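Local coordinates for type 4 fimbrial biogenesis protein PilF (Pseudomonas aeruginosa, PDB 2HO1) that takes part in type IV pilus biogenesis as a TPR lipoprotein, being essential for outer membrane localization of PilQ and its assembly into dodecameric secretins, at residues 91-94 / 95-98; 109-112 / 113-117; 154-157 / 158-161; 172-175 / 176-179. All coordinates share one frame; numbering follows the deposited sequence.

Contact 1 (91-94 / 95-98)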
loop_
_atom_site.group_PDB
_atom_site.type_symbol
_atom_site.label_atom_id
_atom_site.label_comp_id
_atom_site.label_asym_id
_atom_site.label_seq_id
_atom_site.Cartn_x
_atom_site.Cartn_y
_atom_site.Cartn_z
ATOM N N ASP A 91 -0.360 -17.472 14.207
ATOM C CA ASP A 91 -0.032 -16.057 14.340
ATOM C C ASP A 91 1.380 -15.873 14.902
ATOM O O ASP A 91 2.180 -15.048 14.414
ATOM C CB ASP A 91 -1.024 -15.337 15.275
ATOM C CG ASP A 91 -0.839 -13.834 15.253
ATOM O OD1 ASP A 91 -1.416 -13.197 14.350
ATOM O OD2 ASP A 91 -0.100 -13.292 16.104
ATOM N N GLU A 92 1.692 -16.633 15.945
ATOM C CA GLU A 92 3.022 -16.529 16.543
ATOM C C GLU A 92 4.143 -16.934 15.549
ATOM O O GLU A 92 5.244 -16.362 15.561
ATOM C CB GLU A 92 3.105 -17.430 17.765
ATOM C CG GLU A 92 4.440 -17.394 18.475
ATOM C CD GLU A 92 4.417 -18.280 19.700
ATOM O OE1 GLU A 92 4.711 -19.480 19.588
ATOM O OE2 GLU A 92 4.065 -17.771 20.774
ATOM N N GLU A 93 3.876 -17.935 14.723
ATOM C CA GLU A 93 4.887 -18.369 13.772
ATOM C C GLU A 93 5.008 -17.368 12.621
ATOM O O GLU A 93 6.096 -17.139 12.117
ATOM C CB GLU A 93 4.565 -19.758 13.249
ATOM C CG GLU A 93 4.900 -20.890 14.234
ATOM C CD GLU A 93 6.360 -20.875 14.685
ATOM O OE1 GLU A 93 7.271 -20.754 13.828
ATOM O OE2 GLU A 93 6.605 -21.001 15.903
ATOM N N TYR A 94 3.882 -16.805 12.184
ATOM C CA TYR A 94 3.913 -15.775 11.159
ATOM C C TYR A 94 4.725 -14.580 11.638
ATOM O O TYR A 94 5.512 -14.017 10.884
ATOM C CB TYR A 94 2.499 -15.351 10.766
ATOM C CG TYR A 94 1.905 -16.152 9.627
ATOM C CD1 TYR A 94 2.602 -16.332 8.442
ATOM C CD2 TYR A 94 0.647 -16.725 9.737
ATOM C CE1 TYR A 94 2.065 -17.061 7.402
ATOM C CE2 TYR A 94 0.102 -17.454 8.703
ATOM C CZ TYR A 94 0.815 -17.619 7.536
ATOM O OH TYR A 94 0.274 -18.344 6.502
ATOM N N ARG A 95 4.560 -14.207 12.901
ATOM C CA ARG A 95 5.312 -13.086 13.439
ATOM C C ARG A 95 6.793 -13.399 13.584
ATOM O O ARG A 95 7.624 -12.527 13.358
ATOM C CB ARG A 95 4.728 -12.624 14.778
ATOM C CG ARG A 95 3.380 -11.963 14.641
ATOM C CD ARG A 95 2.992 -11.405 15.982
ATOM N NE ARG A 95 1.583 -11.091 16.144
ATOM C CZ ARG A 95 0.966 -10.022 15.639
ATOM N NH1 ARG A 95 1.632 -9.135 14.893
ATOM N NH2 ARG A 95 -0.318 -9.809 15.930
ATOM N N LYS A 96 7.134 -14.630 13.960
ATOM C CA LYS A 96 8.543 -14.983 14.091
ATOM C C LYS A 96 9.201 -14.976 12.715
ATOM O O LYS A 96 10.349 -14.599 12.584
ATOM C CB LYS A 96 8.737 -16.367 14.735
ATOM C CG LYS A 96 8.346 -16.419 16.231
ATOM C CD LYS A 96 8.662 -17.783 16.820
ATOM C CE LYS A 96 8.326 -17.845 18.301
ATOM N NZ LYS A 96 8.673 -19.197 18.838
ATOM N N ALA A 97 8.463 -15.409 11.701
ATOM C CA ALA A 97 8.962 -15.443 10.332
ATOM C C ALA A 97 9.276 -14.007 9.860
ATOM O O ALA A 97 10.301 -13.768 9.234
ATOM C CB ALA A 97 7.924 -16.079 9.447
ATOM N N LEU A 98 8.403 -13.061 10.189
ATOM C CA LEU A 98 8.592 -11.663 9.830
ATOM C C LEU A 98 9.575 -10.881 10.721
ATOM O O LEU A 98 9.960 -9.772 10.384
ATOM C CB LEU A 98 7.249 -10.951 9.838
ATOM C CG LEU A 98 6.307 -11.537 8.790
ATOM C CD1 LEU A 98 4.911 -10.992 9.027
ATOM C CD2 LEU A 98 6.830 -11.180 7.363
HETATM O O HOH W 1 9.215 -21.476 16.787
#

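Contact 2 (109-112 / 113-117)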
loop_
_atom_site.group_PDB
_atom_site.type_symbol
_atom_site.label_atom_id
_atom_site.label_comp_id
_atom_site.label_asym_id
_atom_site.label_seq_id
_atom_site.Cartn_x
_atom_site.Cartn_y
_atom_site.Cartn_z
ATOM N N ASN A 109 2.252 -11.812 2.490
ATOM C CA ASN A 109 1.005 -12.118 1.801
ATOM C C ASN A 109 0.298 -13.320 2.433
ATOM O O ASN A 109 -0.900 -13.289 2.591
ATOM C CB ASN A 109 1.245 -12.350 0.299
ATOM C CG ASN A 109 -0.050 -12.619 -0.457
ATOM O OD1 ASN A 109 -0.995 -11.825 -0.413
ATOM N ND2 ASN A 109 -0.098 -13.731 -1.150
ATOM N N ASN A 110 1.048 -14.369 2.794
ATOM C CA ASN A 110 0.459 -15.529 3.444
ATOM C C ASN A 110 -0.156 -15.099 4.797
ATOM O O ASN A 110 -1.253 -15.538 5.156
ATOM C CB ASN A 110 1.519 -16.602 3.698
ATOM C CG ASN A 110 1.958 -17.325 2.404
ATOM O OD1 ASN A 110 1.287 -17.248 1.390
ATOM N ND2 ASN A 110 3.074 -18.030 2.460
ATOM N N TYR A 111 0.559 -14.261 5.547
ATOM C CA TYR A 111 0.054 -13.794 6.829
ATOM C C TYR A 111 -1.209 -12.917 6.654
ATOM O O TYR A 111 -2.214 -13.094 7.373
ATOM C CB TYR A 111 1.170 -13.060 7.598
ATOM C CG TYR A 111 0.819 -12.622 9.035
ATOM C CD1 TYR A 111 -0.101 -13.346 9.824
ATOM C CD2 TYR A 111 1.463 -11.524 9.620
ATOM C CE1 TYR A 111 -0.356 -12.976 11.159
ATOM C CE2 TYR A 111 1.222 -11.152 10.948
ATOM C CZ TYR A 111 0.304 -11.883 11.714
ATOM O OH TYR A 111 0.012 -11.453 13.001
ATOM N N GLY A 112 -1.183 -11.988 5.699
ATOM C CA GLY A 112 -2.362 -11.169 5.472
ATOM C C GLY A 112 -3.557 -12.006 5.043
ATOM O O GLY A 112 -4.740 -11.676 5.355
ATOM N N GLY A 113 -3.262 -13.085 4.315
ATOM C CA GLY A 113 -4.321 -13.999 3.888
ATOM C C GLY A 113 -4.898 -14.658 5.160
ATOM O O GLY A 113 -6.115 -14.813 5.314
ATOM N N PHE A 114 -4.005 -15.025 6.076
ATOM C CA PHE A 114 -4.391 -15.658 7.358
ATOM C C PHE A 114 -5.261 -14.653 8.132
ATOM O O PHE A 114 -6.365 -14.989 8.605
ATOM C CB PHE A 114 -3.135 -16.002 8.173
ATOM C CG PHE A 114 -3.420 -16.343 9.621
ATOM C CD1 PHE A 114 -4.096 -17.521 9.959
ATOM C CD2 PHE A 114 -3.046 -15.471 10.641
ATOM C CE1 PHE A 114 -4.394 -17.829 11.307
ATOM C CE2 PHE A 114 -3.337 -15.756 11.974
ATOM C CZ PHE A 114 -4.012 -16.942 12.310
ATOM N N LEU A 115 -4.767 -13.420 8.246
ATOM C CA LEU A 115 -5.498 -12.376 8.958
ATOM C C LEU A 115 -6.898 -12.170 8.398
ATOM O O LEU A 115 -7.845 -11.959 9.161
ATOM C CB LEU A 115 -4.712 -11.062 8.967
ATOM C CG LEU A 115 -3.440 -11.174 9.813
ATOM C CD1 LEU A 115 -2.530 -9.979 9.524
ATOM C CD2 LEU A 115 -3.806 -11.279 11.318
ATOM N N TYR A 116 -7.031 -12.250 7.076
ATOM C CA TYR A 116 -8.323 -12.106 6.394
ATOM C C TYR A 116 -9.286 -13.249 6.834
ATOM O O TYR A 116 -10.456 -13.010 7.130
ATOM C CB TYR A 116 -8.108 -12.151 4.877
ATOM C CG TYR A 116 -9.367 -12.295 4.032
ATOM C CD1 TYR A 116 -10.259 -11.238 3.897
ATOM C CD2 TYR A 116 -9.665 -13.488 3.385
ATOM C CE1 TYR A 116 -11.413 -11.360 3.148
ATOM C CE2 TYR A 116 -10.830 -13.625 2.620
ATOM C CZ TYR A 116 -11.693 -12.552 2.514
ATOM O OH TYR A 116 -12.844 -12.642 1.780
ATOM N N GLU A 117 -8.791 -14.483 6.859
ATOM C CA GLU A 117 -9.591 -15.628 7.288
ATOM C C GLU A 117 -10.010 -15.478 8.752
ATOM O O GLU A 117 -11.055 -15.978 9.151
ATOM C CB GLU A 117 -8.782 -16.917 7.149
ATOM C CG GLU A 117 -8.601 -17.392 5.735
ATOM C CD GLU A 117 -7.494 -18.429 5.591
ATOM O OE1 GLU A 117 -7.036 -19.001 6.609
ATOM O OE2 GLU A 117 -7.082 -18.675 4.439
#

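Contact 3 (154-157 / 158-161)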
loop_
_atom_site.group_PDB
_atom_site.type_symbol
_atom_site.label_atom_id
_atom_site.label_comp_id
_atom_site.label_asym_id
_atom_site.label_seq_id
_atom_site.Cartn_x
_atom_site.Cartn_y
_atom_site.Cartn_z
HETATM N N MSE A 154 -14.484 -4.470 4.217
HETATM C CA MSE A 154 -14.447 -3.166 4.855
HETATM C C MSE A 154 -15.520 -2.290 4.226
HETATM O O MSE A 154 -15.558 -1.079 4.443
HETATM C CB MSE A 154 -13.079 -2.508 4.672
HETATM C CG MSE A 154 -11.910 -3.252 5.322
HETATM SE SE MSE A 154 -10.245 -2.326 4.945
HETATM C CE MSE A 154 -9.372 -2.657 6.586
ATOM N N LYS A 155 -16.393 -2.909 3.440
ATOM C CA LYS A 155 -17.482 -2.202 2.768
ATOM C C LYS A 155 -17.017 -1.097 1.820
ATOM O O LYS A 155 -17.613 -0.029 1.772
ATOM C CB LYS A 155 -18.469 -1.584 3.783
ATOM C CG LYS A 155 -19.039 -2.519 4.861
ATOM C CD LYS A 155 -19.459 -3.902 4.350
ATOM C CE LYS A 155 -19.990 -4.794 5.513
ATOM N NZ LYS A 155 -19.809 -6.280 5.286
ATOM N N LYS A 156 -15.943 -1.348 1.078
ATOM C CA LYS A 156 -15.453 -0.376 0.115
ATOM C C LYS A 156 -15.319 -1.051 -1.244
ATOM O O LYS A 156 -14.204 -1.316 -1.726
ATOM C CB LYS A 156 -14.109 0.204 0.561
ATOM C CG LYS A 156 -14.197 1.227 1.696
ATOM C CD LYS A 156 -12.863 1.957 1.826
ATOM C CE LYS A 156 -12.935 3.207 2.694
ATOM N NZ LYS A 156 -11.662 3.976 2.532
ATOM N N PRO A 157 -16.463 -1.359 -1.871
ATOM C CA PRO A 157 -16.491 -2.012 -3.179
ATOM C C PRO A 157 -15.794 -1.288 -4.334
ATOM O O PRO A 157 -15.269 -1.952 -5.236
ATOM C CB PRO A 157 -17.989 -2.238 -3.431
ATOM C CG PRO A 157 -18.649 -1.122 -2.674
ATOM C CD PRO A 157 -17.835 -1.122 -1.380
ATOM N N ALA A 158 -15.784 0.048 -4.329
ATOM C CA ALA A 158 -15.109 0.762 -5.414
ATOM C C ALA A 158 -13.585 0.557 -5.253
ATOM O O ALA A 158 -12.839 0.378 -6.218
ATOM C CB ALA A 158 -15.474 2.266 -5.381
ATOM N N GLN A 159 -13.145 0.557 -4.008
ATOM C CA GLN A 159 -11.752 0.354 -3.697
ATOM C C GLN A 159 -11.367 -1.106 -4.024
ATOM O O GLN A 159 -10.303 -1.364 -4.576
ATOM C CB GLN A 159 -11.527 0.629 -2.215
ATOM C CG GLN A 159 -10.109 0.497 -1.789
ATOM C CD GLN A 159 -9.939 0.862 -0.341
ATOM O OE1 GLN A 159 -9.833 -0.017 0.541
ATOM N NE2 GLN A 159 -9.925 2.172 -0.073
ATOM N N ALA A 160 -12.242 -2.048 -3.680
ATOM C CA ALA A 160 -11.989 -3.455 -3.957
ATOM C C ALA A 160 -11.769 -3.622 -5.467
ATOM O O ALA A 160 -10.837 -4.311 -5.916
ATOM C CB ALA A 160 -13.201 -4.318 -3.498
ATOM N N LYS A 161 -12.627 -2.952 -6.230
ATOM C CA LYS A 161 -12.583 -3.020 -7.681
ATOM C C LYS A 161 -11.228 -2.597 -8.210
ATOM O O LYS A 161 -10.659 -3.282 -9.087
ATOM C CB LYS A 161 -13.701 -2.145 -8.268
ATOM C CG LYS A 161 -13.839 -2.171 -9.767
ATOM C CD LYS A 161 -14.935 -1.186 -10.145
ATOM C CE LYS A 161 -14.994 -0.860 -11.633
ATOM N NZ LYS A 161 -15.973 0.270 -11.829
HETATM O O HOH W 2 -9.445 1.901 3.065
#

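Contact 4 (172-175 / 176-179)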
loop_
_atom_site.group_PDB
_atom_site.type_symbol
_atom_site.label_atom_id
_atom_site.label_comp_id
_atom_site.label_asym_id
_atom_site.label_seq_id
_atom_site.Cartn_x
_atom_site.Cartn_y
_atom_site.Cartn_z
ATOM N N ARG A 172 -3.823 -11.977 -15.945
ATOM C CA ARG A 172 -5.127 -12.058 -16.592
ATOM C C ARG A 172 -5.868 -13.362 -16.378
ATOM O O ARG A 172 -7.093 -13.389 -16.405
ATOM C CB ARG A 172 -4.959 -11.852 -18.096
ATOM C CG ARG A 172 -4.347 -10.523 -18.469
ATOM C CD ARG A 172 -5.320 -9.395 -18.164
ATOM N NE ARG A 172 -4.783 -8.092 -18.546
ATOM C CZ ARG A 172 -5.331 -6.936 -18.188
ATOM N NH1 ARG A 172 -6.426 -6.925 -17.426
ATOM N NH2 ARG A 172 -4.783 -5.793 -18.581
ATOM N N ASN A 173 -5.123 -14.442 -16.170
ATOM C CA ASN A 173 -5.728 -15.750 -16.001
ATOM C C ASN A 173 -6.124 -16.097 -14.561
ATOM O O ASN A 173 -5.556 -17.004 -13.956
ATOM C CB ASN A 173 -4.774 -16.808 -16.575
ATOM C CG ASN A 173 -5.404 -18.203 -16.641
ATOM O OD1 ASN A 173 -6.614 -18.368 -16.424
ATOM N ND2 ASN A 173 -4.584 -19.215 -16.949
ATOM N N GLN A 174 -7.102 -15.376 -14.014
ATOM C CA GLN A 174 -7.559 -15.628 -12.645
ATOM C C GLN A 174 -9.095 -15.603 -12.622
ATOM O O GLN A 174 -9.707 -14.573 -12.346
ATOM C CB GLN A 174 -7.025 -14.559 -11.674
ATOM C CG GLN A 174 -5.510 -14.382 -11.631
ATOM C CD GLN A 174 -5.063 -13.305 -10.622
ATOM O OE1 GLN A 174 -4.914 -13.577 -9.427
ATOM N NE2 GLN A 174 -4.872 -12.080 -11.105
ATOM N N PRO A 175 -9.736 -16.741 -12.931
ATOM C CA PRO A 175 -11.203 -16.828 -12.941
ATOM C C PRO A 175 -11.857 -16.290 -11.670
ATOM O O PRO A 175 -12.866 -15.606 -11.743
ATOM C CB PRO A 175 -11.457 -18.323 -13.128
ATOM C CG PRO A 175 -10.267 -18.754 -13.962
ATOM C CD PRO A 175 -9.128 -18.043 -13.268
ATOM N N SER A 176 -11.286 -16.591 -10.504
ATOM C CA SER A 176 -11.866 -16.124 -9.254
ATOM C C SER A 176 -11.906 -14.597 -9.133
ATOM O O SER A 176 -12.859 -14.055 -8.578
ATOM C CB SER A 176 -11.145 -16.739 -8.044
ATOM O OG SER A 176 -9.842 -16.215 -7.858
ATOM N N VAL A 177 -10.889 -13.908 -9.656
ATOM C CA VAL A 177 -10.862 -12.445 -9.617
ATOM C C VAL A 177 -11.862 -11.927 -10.634
ATOM O O VAL A 177 -12.598 -10.978 -10.374
ATOM C CB VAL A 177 -9.438 -11.844 -9.932
ATOM C CG1 VAL A 177 -9.506 -10.291 -9.947
ATOM C CG2 VAL A 177 -8.433 -12.308 -8.884
ATOM N N ALA A 178 -11.904 -12.559 -11.797
ATOM C CA ALA A 178 -12.860 -12.150 -12.822
ATOM C C ALA A 178 -14.279 -12.225 -12.284
ATOM O O ALA A 178 -15.132 -11.395 -12.636
ATOM C CB ALA A 178 -12.736 -13.034 -14.029
ATOM N N LEU A 179 -14.544 -13.223 -11.443
ATOM C CA LEU A 179 -15.878 -13.389 -10.861
ATOM C C LEU A 179 -16.202 -12.259 -9.899
ATOM O O LEU A 179 -17.323 -11.747 -9.904
ATOM C CB LEU A 179 -15.998 -14.742 -10.132
ATOM C CG LEU A 179 -17.276 -14.958 -9.318
ATOM C CD1 LEU A 179 -18.473 -15.114 -10.240
ATOM C CD2 LEU A 179 -17.091 -16.212 -8.461
#

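Contact 1 (91-94 / 95-98)
Asp-91 and Arg-95, one turn apart on helix 87-100, form the tight part of this contact. Arg-95 NE donates to Asp-91 OD2 at 2.8 Å in a salt bridge, entering from the syn side of the carboxylate. The bond is bent, with an N-H...O angle of 131°, because OD2 sits well out of the guanidinium plane. What brings the two groups together is the pair of first torsions: Asp-91 sends CG anti to its own nitrogen (chi1 -171°), while Arg-95 keeps CG beside its nitrogen and runs out extended to NE, its CG passing 3.3 Å from Asp-91 O. The other carboxylate oxygen, Asp-91 OD1, is gripped by Tyr-111 OH and Arg-120 NH1, so an aspartate, short and doubly accepting, suits the spot. Helix 87-100 belongs to the second tetratricopeptide repeat, and its buried flank, with Tyr-94 and Leu-98, lies against helix 105-117; Tyr-94 also reaches helix 71-83, where its OH meets Gln-82. Ala-97, buried, adds only a methyl to the helix, its CB 3.4 Å from Glu-93 O. The solvent side, where Glu-92 and Lys-96 lie exposed, is looser. Lys-96 stretches out alongside Glu-92, its CE 3.9 Å from Glu-92 CG, yet its NZ stays 4.0 Å from Glu-92 OE1, beyond a salt bridge. A water links exposed Lys-96 to the buried Glu-93, donating to Glu-93 OE2 and accepting from Lys-96 NZ at 3.1 Å, while Glu-93 OE1 is held by His-74 on helix 71-83.

Contact 2 (109-112 / 113-117)
Four successive i to i+4 backbone bonds, from Gly-113 N to Asn-109 O through Tyr-116 N to Gly-112 O, bind the two segments into one regular α-helix, and the shortest is Leu-115 N to Tyr-111 O at 2.7 Å. This is helix 105-117 of the third tetratricopeptide repeat, packed between helices 87-100, 121-131 and 140-153. Gly-112 and Gly-113 add no side chain to the turn, and their backbone N and O atoms carry on the helical bonding. Aromatic and aliphatic groups gather on Tyr-111. Its CG lies anti to the backbone nitrogen (chi1 -175°), which swings the ring out so that Leu-115 lies over one face and Phe-114 at its edge. Leu-115 CD1 stands 3.9 Å from the Tyr-111 ring centroid and only 6° off the ring normal, a CH-pi contact, while its CG is 3.8 Å from Tyr-111 CE1. A branched leucine suits this place because one methyl can cover the ring centre while the other, CD2, also approaches CE1. Phe-114 comes near the plane of the tyrosine ring, with its own edge foremost. Tyrosine suits position 111 because its hydrocarbon ring serves this apolar cluster while the phenol oxygen keeps its bond to Asp-91. Asn-109 OD1 is hydrogen-bonded to Asn-146 ND2 on helix 140-153, and Tyr-116 packs on the same helix. At the meeting of the two rings, Tyr-111 CE1 lies 3.7 Å from Phe-114 CD2.

Contact 3 (154-157 / 158-161)
Lys-156 and Gln-159 cross obliquely, the lysine CD against the glutamine amide and their CB atoms side by side at the base, and they share a water at their ends. Lys-156 CD lies 3.5 Å from Gln-159 NE2. Nearer the backbone, Lys-156 CB is 3.8 Å from Gln-159 CB. The water accepts from Lys-156 NZ at 3.1 Å and from Gln-159 NE2 at 3.2 Å, so it links two donors that do not bond each other. With CG anti to its nitrogen (chi1 -178°), the extended Gln-159 reaches back past the lysine chain. Lys-156 is the N-cap of helix 157-170, and its carbonyl receives Ala-160 N at 2.9 Å in the carbonyl plane. Pro-157 suits the first turn, where a backbone N-H is not needed, and its oxygen takes Lys-161 N. This is the turn between the two helices of the fourth tetratricopeptide repeat: Lys-155, at positive phi, closes the preceding helix as C-prime of a Schellman motif. Farther out, Ser-151 OG holds Gln-159 OE1, and Lys-156 NZ bonds to Leu-98 O of the second subunit. Asp-101 of that subunit accepts from Ala-158 N and Gln-159 N, two amides of the first turn.

Contact 4 (172-175 / 176-179)
The start of helix 175-187, the first helix of the fifth tetratricopeptide repeat, is formed here, with Gln-174 at the N-cap and Pro-175 in the first turn. Gln-174 O serves two amides: Ala-178 N donates to it at 3.0 Å and nearly straight, with an N-H...O angle of 168°, while Val-177 N gives a weak bond of the same length bent to 126°. Pro-175 O then accepts from Leu-179 N at 2.9 Å. Proline fits because its nitrogen has no hydrogen to offer, and a first-turn residue has no preceding helical carbonyl to receive one. The side chains of Gln-174 and Val-177 run side by side in the same direction. Val-177 places CG2 beside its own nitrogen, facing back toward the cap, where the methyl lies 3.9 Å from Gln-174 CB and 3.8 Å from Gln-174 OE1. The long glutamine side chain is thus packed along its flank, while its NE2 end is held by Asn-171 O and Ser-167 OG. A compact branched valine suits the inner side, for it also packs on Phe-164 and Leu-168 of helix 157-170. Ala-178, with CB 3.4 Å from Pro-175 O, and Leu-179 both meet Phe-201. Ser-176 OG bonds to Glu-145 on helix 140-153. Proline just after the N-cap is a common way to begin an α-helix, here one whose apolar residues face helices 157-170 and 191-202 of the tetratricopeptide array.

How the contacts relate
The four contacts follow one another along the chain, falling in the second, third, fourth and fifth TPR motifs. Contacts 1 and 2, on consecutive helices with centres 12 Å apart, are the pair that touch: Tyr-94 CB comes within 3.4 Å of Tyr-111 CD1, and their rings meet with planes about 25° apart. Contacts 3 and 4 begin consecutive helices, 157-170 and 175-187; their centres are 17 Å apart and their nearest atoms about 7 Å. Contacts 1 and 4 lie on opposite sides of the chain's centre, 30 Å between centres. Of the four, contact 3 is the one that meets the second subunit, and the Leu-98 it bonds there is the counterpart of a contact 1 residue.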